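Local coordinates for protein arginine N-methyltransferase SFM1 (Saccharomyces cerevisiae, PDB 5C74), which transfers a single methyl group from S-adenosyl-L-methionine to an arginine of ribosomal protein S3, as a SPOUT-family protein arginine methyltransferase, at residues A[14-25]-A[191-199]. Residues are numbered along the deposited sequence; the frame is centred on the assembly and turned at random.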
loop_
_atom_site.group_PDB
_atom_site.type_symbol
_atom_site.label_atom_id
_atom_site.label_comp_id
_atom_site.label_asym_id
_atom_site.label_seq_id
_atom_site.Cartn_x
_atom_site.Cartn_y
_atom_site.Cartn_z
ATOM N N GLU A 14 -4.530 0.885 0.872
ATOM C CA GLU A 14 -5.966 0.941 0.674
ATOM C C GLU A 14 -6.357 2.191 -0.111
ATOM O O GLU A 14 -7.199 2.115 -1.010
ATOM C CB GLU A 14 -6.696 0.882 2.022
ATOM C CG GLU A 14 -8.212 0.893 1.919
ATOM C CD GLU A 14 -8.791 -0.320 1.188
ATOM O OE1 GLU A 14 -8.088 -1.350 1.033
ATOM O OE2 GLU A 14 -9.967 -0.235 0.771
ATOM N N TRP A 15 -5.724 3.329 0.177
ATOM C CA TRP A 15 -6.105 4.548 -0.537
ATOM C C TRP A 15 -5.702 4.455 -2.008
ATOM O O TRP A 15 -6.440 4.935 -2.879
ATOM C CB TRP A 15 -5.507 5.811 0.114
ATOM C CG TRP A 15 -4.001 5.949 0.107
ATOM C CD1 TRP A 15 -3.134 5.590 1.104
ATOM C CD2 TRP A 15 -3.201 6.529 -0.928
ATOM N NE1 TRP A 15 -1.842 5.903 0.744
ATOM C CE2 TRP A 15 -1.858 6.488 -0.499
ATOM C CE3 TRP A 15 -3.490 7.077 -2.189
ATOM C CZ2 TRP A 15 -0.805 6.974 -1.276
ATOM C CZ3 TRP A 15 -2.440 7.568 -2.961
ATOM C CH2 TRP A 15 -1.117 7.504 -2.501
ATOM N N VAL A 16 -4.572 3.809 -2.293
ATOM C CA VAL A 16 -4.160 3.587 -3.690
ATOM C C VAL A 16 -5.145 2.669 -4.427
ATOM O O VAL A 16 -5.492 2.893 -5.597
ATOM C CB VAL A 16 -2.735 2.980 -3.767
ATOM C CG1 VAL A 16 -2.469 2.378 -5.127
ATOM C CG2 VAL A 16 -1.676 4.027 -3.443
ATOM N N ILE A 17 -5.619 1.635 -3.743
ATOM C CA ILE A 17 -6.613 0.743 -4.353
ATOM C C ILE A 17 -7.890 1.514 -4.683
ATOM O O ILE A 17 -8.481 1.337 -5.753
ATOM C CB ILE A 17 -6.936 -0.447 -3.431
ATOM C CG1 ILE A 17 -5.697 -1.353 -3.311
ATOM C CG2 ILE A 17 -8.145 -1.238 -3.969
ATOM C CD1 ILE A 17 -5.823 -2.448 -2.210
ATOM N N LEU A 18 -8.310 2.390 -3.781
ATOM C CA LEU A 18 -9.495 3.187 -4.055
ATOM C C LEU A 18 -9.256 4.126 -5.236
ATOM O O LEU A 18 -10.146 4.288 -6.084
ATOM C CB LEU A 18 -9.923 3.983 -2.820
ATOM C CG LEU A 18 -10.321 3.129 -1.610
ATOM C CD1 LEU A 18 -10.761 4.054 -0.458
ATOM C CD2 LEU A 18 -11.444 2.173 -1.991
ATOM N N GLU A 19 -8.069 4.738 -5.296
ATOM C CA GLU A 19 -7.760 5.643 -6.414
ATOM C C GLU A 19 -7.680 4.910 -7.737
ATOM O O GLU A 19 -8.264 5.359 -8.735
ATOM C CB GLU A 19 -6.463 6.405 -6.158
ATOM C CG GLU A 19 -6.632 7.403 -5.010
ATOM C CD GLU A 19 -5.556 8.486 -4.956
ATOM O OE1 GLU A 19 -4.530 8.385 -5.683
ATOM O OE2 GLU A 19 -5.764 9.449 -4.182
ATOM N N TYR A 20 -6.968 3.789 -7.764
ATOM C CA TYR A 20 -6.899 2.998 -9.002
ATOM C C TYR A 20 -8.279 2.505 -9.439
ATOM O O TYR A 20 -8.577 2.478 -10.635
ATOM C CB TYR A 20 -5.957 1.799 -8.839
ATOM C CG TYR A 20 -4.486 2.157 -8.771
ATOM C CD1 TYR A 20 -4.036 3.463 -8.987
ATOM C CD2 TYR A 20 -3.535 1.177 -8.511
ATOM C CE1 TYR A 20 -2.682 3.765 -8.919
ATOM C CE2 TYR A 20 -2.197 1.474 -8.440
ATOM C CZ TYR A 20 -1.768 2.752 -8.653
ATOM O OH TYR A 20 -0.420 2.992 -8.577
ATOM N N SER A 21 -9.113 2.098 -8.478
ATOM C CA SER A 21 -10.457 1.638 -8.796
ATOM C C SER A 21 -11.250 2.751 -9.456
ATOM O O SER A 21 -11.980 2.506 -10.413
ATOM C CB SER A 21 -11.199 1.161 -7.544
ATOM O OG SER A 21 -10.540 0.048 -6.971
ATOM N N GLN A 22 -11.122 3.969 -8.927
ATOM C CA GLN A 22 -11.844 5.109 -9.483
ATOM C C GLN A 22 -11.368 5.394 -10.905
ATOM O O GLN A 22 -12.174 5.661 -11.807
ATOM C CB GLN A 22 -11.661 6.347 -8.597
ATOM C CG GLN A 22 -12.422 7.578 -9.087
ATOM C CD GLN A 22 -13.845 7.625 -8.594
ATOM O OE1 GLN A 22 -14.417 6.609 -8.174
ATOM N NE2 GLN A 22 -14.431 8.823 -8.621
ATOM N N ILE A 23 -10.059 5.318 -11.114
ATOM C CA ILE A 23 -9.496 5.521 -12.463
ATOM C C ILE A 23 -10.043 4.495 -13.461
ATOM O O ILE A 23 -10.487 4.855 -14.562
ATOM C CB ILE A 23 -7.949 5.469 -12.419
ATOM C CG1 ILE A 23 -7.429 6.701 -11.652
ATOM C CG2 ILE A 23 -7.352 5.400 -13.819
ATOM C CD1 ILE A 23 -5.966 6.600 -11.162
ATOM N N LEU A 24 -10.043 3.226 -13.066
ATOM C CA LEU A 24 -10.570 2.164 -13.917
ATOM C C LEU A 24 -12.040 2.375 -14.248
ATOM O O LEU A 24 -12.463 2.142 -15.377
ATOM C CB LEU A 24 -10.363 0.793 -13.254
ATOM C CG LEU A 24 -8.909 0.320 -13.187
ATOM C CD1 LEU A 24 -8.726 -0.789 -12.133
ATOM C CD2 LEU A 24 -8.459 -0.185 -14.562
ATOM N N ARG A 25 -12.828 2.820 -13.274
ATOM C CA ARG A 25 -14.243 3.050 -13.526
ATOM C C ARG A 25 -14.413 4.221 -14.489
ATOM O O ARG A 25 -15.340 4.230 -15.300
ATOM C CB ARG A 25 -15.010 3.312 -12.219
ATOM C CG ARG A 25 -15.314 2.020 -11.433
ATOM C CD ARG A 25 -16.188 2.268 -10.209
ATOM N NE ARG A 25 -15.536 3.167 -9.272
ATOM C CZ ARG A 25 -14.934 2.784 -8.149
ATOM N NH1 ARG A 25 -14.917 1.509 -7.791
ATOM N NH2 ARG A 25 -14.359 3.692 -7.379
ATOM N N ILE A 191 -14.322 15.987 -6.077
ATOM C CA ILE A 191 -14.567 14.630 -6.527
ATOM C C ILE A 191 -13.504 13.709 -5.960
ATOM O O ILE A 191 -12.322 13.859 -6.274
ATOM C CB ILE A 191 -14.572 14.541 -8.068
ATOM C CG1 ILE A 191 -15.747 15.364 -8.622
ATOM C CG2 ILE A 191 -14.652 13.083 -8.538
ATOM C CD1 ILE A 191 -15.690 15.561 -10.152
ATOM N N LEU A 192 -13.942 12.780 -5.115
ATOM C CA LEU A 192 -13.061 11.790 -4.489
ATOM C C LEU A 192 -13.423 10.398 -4.977
ATOM O O LEU A 192 -14.574 10.155 -5.315
ATOM C CB LEU A 192 -13.188 11.823 -2.958
ATOM C CG LEU A 192 -12.886 13.055 -2.107
ATOM C CD1 LEU A 192 -12.537 12.653 -0.683
ATOM C CD2 LEU A 192 -11.792 13.890 -2.683
ATOM N N PRO A 193 -12.457 9.459 -4.971
ATOM C CA PRO A 193 -12.782 8.065 -5.284
ATOM C C PRO A 193 -13.876 7.551 -4.364
ATOM O O PRO A 193 -13.954 8.003 -3.213
ATOM C CB PRO A 193 -11.458 7.322 -5.017
ATOM C CG PRO A 193 -10.403 8.371 -5.248
ATOM C CD PRO A 193 -11.019 9.659 -4.721
ATOM N N GLU A 194 -14.707 6.627 -4.840
ATOM C CA GLU A 194 -15.640 5.958 -3.956
ATOM C C GLU A 194 -14.868 5.420 -2.753
ATOM O O GLU A 194 -13.778 4.862 -2.915
ATOM C CB GLU A 194 -16.373 4.824 -4.685
ATOM C CG GLU A 194 -17.225 5.304 -5.863
ATOM C CD GLU A 194 -18.008 4.175 -6.542
ATOM O OE1 GLU A 194 -17.949 3.017 -6.073
ATOM O OE2 GLU A 194 -18.689 4.454 -7.550
ATOM N N GLY A 195 -15.406 5.625 -1.552
ATOM C CA GLY A 195 -14.784 5.076 -0.363
ATOM C C GLY A 195 -13.705 5.939 0.274
ATOM O O GLY A 195 -13.318 5.690 1.416
ATOM N N MET A 196 -13.195 6.934 -0.444
ATOM C CA MET A 196 -12.077 7.719 0.107
ATOM C C MET A 196 -12.499 8.591 1.292
ATOM O O MET A 196 -11.781 8.669 2.294
ATOM C CB MET A 196 -11.427 8.599 -0.964
ATOM C CG MET A 196 -10.167 9.348 -0.443
ATOM S SD MET A 196 -8.764 8.265 -0.022
ATOM C CE MET A 196 -8.218 7.785 -1.661
ATOM N N LEU A 197 -13.653 9.248 1.205
ATOM C CA LEU A 197 -14.081 10.077 2.343
ATOM C C LEU A 197 -14.275 9.200 3.583
ATOM O O LEU A 197 -13.927 9.602 4.711
ATOM C CB LEU A 197 -15.360 10.847 2.023
ATOM C CG LEU A 197 -15.815 11.842 3.102
ATOM C CD1 LEU A 197 -14.684 12.810 3.459
ATOM C CD2 LEU A 197 -17.051 12.606 2.653
ATOM N N ASP A 198 -14.817 7.999 3.382
ATOM C CA ASP A 198 -14.931 7.036 4.476
ATOM C C ASP A 198 -13.571 6.709 5.076
ATOM O O ASP A 198 -13.439 6.600 6.294
ATOM C CB ASP A 198 -15.586 5.729 4.018
ATOM C CG ASP A 198 -17.088 5.844 3.878
ATOM O OD1 ASP A 198 -17.655 6.876 4.296
ATOM O OD2 ASP A 198 -17.696 4.900 3.336
ATOM N N LEU A 199 -12.572 6.517 4.217
ATOM C CA LEU A 199 -11.220 6.207 4.690
ATOM C C LEU A 199 -10.651 7.397 5.474
ATOM O O LEU A 199 -9.993 7.222 6.501
ATOM C CB LEU A 199 -10.309 5.858 3.516
ATOM C CG LEU A 199 -9.039 5.066 3.799
ATOM C CD1 LEU A 199 -9.397 3.690 4.366
ATOM C CD2 LEU A 199 -8.194 4.926 2.542
HETATM O O HOH W 1 -12.770 3.776 -5.351
#
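OE1 of Q22 accepts a weak bond from the backbone N of E194, at 3.3 Å, and a straight one of 3.0 Å from NH2 of R25, which lies in the plane of the amide carbonyl. NH2 of R25 gives a second in-plane bond to a water that donates to the carbonyl oxygens of L18 and E194. R25 and E194 are stacked, guanidinium and carboxylate planes 8° apart, with NH1 of R25 3.8 Å from OE1 of E194; this long salt bridge is purely electrostatic, since no N-H points at the oxygen. The bend at chi2 (86°) lays the Q22 amide against CA of P193, and the two side chains cross at about a right angle. A leucine in place of Q22 would probably leave NH2 of R25 with the water alone of these two acceptors, take the side-chain acceptor from the backbone N of E194, and let the guanidinium turn more easily.

These bonds join helix 14-27, which follows the first strand of the parallel sheet in this SPOUT fold, to the loop leading into the C-terminal helix 196-205, with G195 as its N-cap. P193 sets CB 3.5 Å from O of L18, and its CG meets CG of E19. Bent at both chi2 and chi3, M196 brings CE to 3.6 Å from O of W15. L18 rests its methyls on the 194-195 backbone, while L199 places CD2 3.7 Å from CB of W15 and CD1 beside CG of E14, whose carboxylate pairs with R49. S204 and L205 of the second subunit pack on W15 and L199.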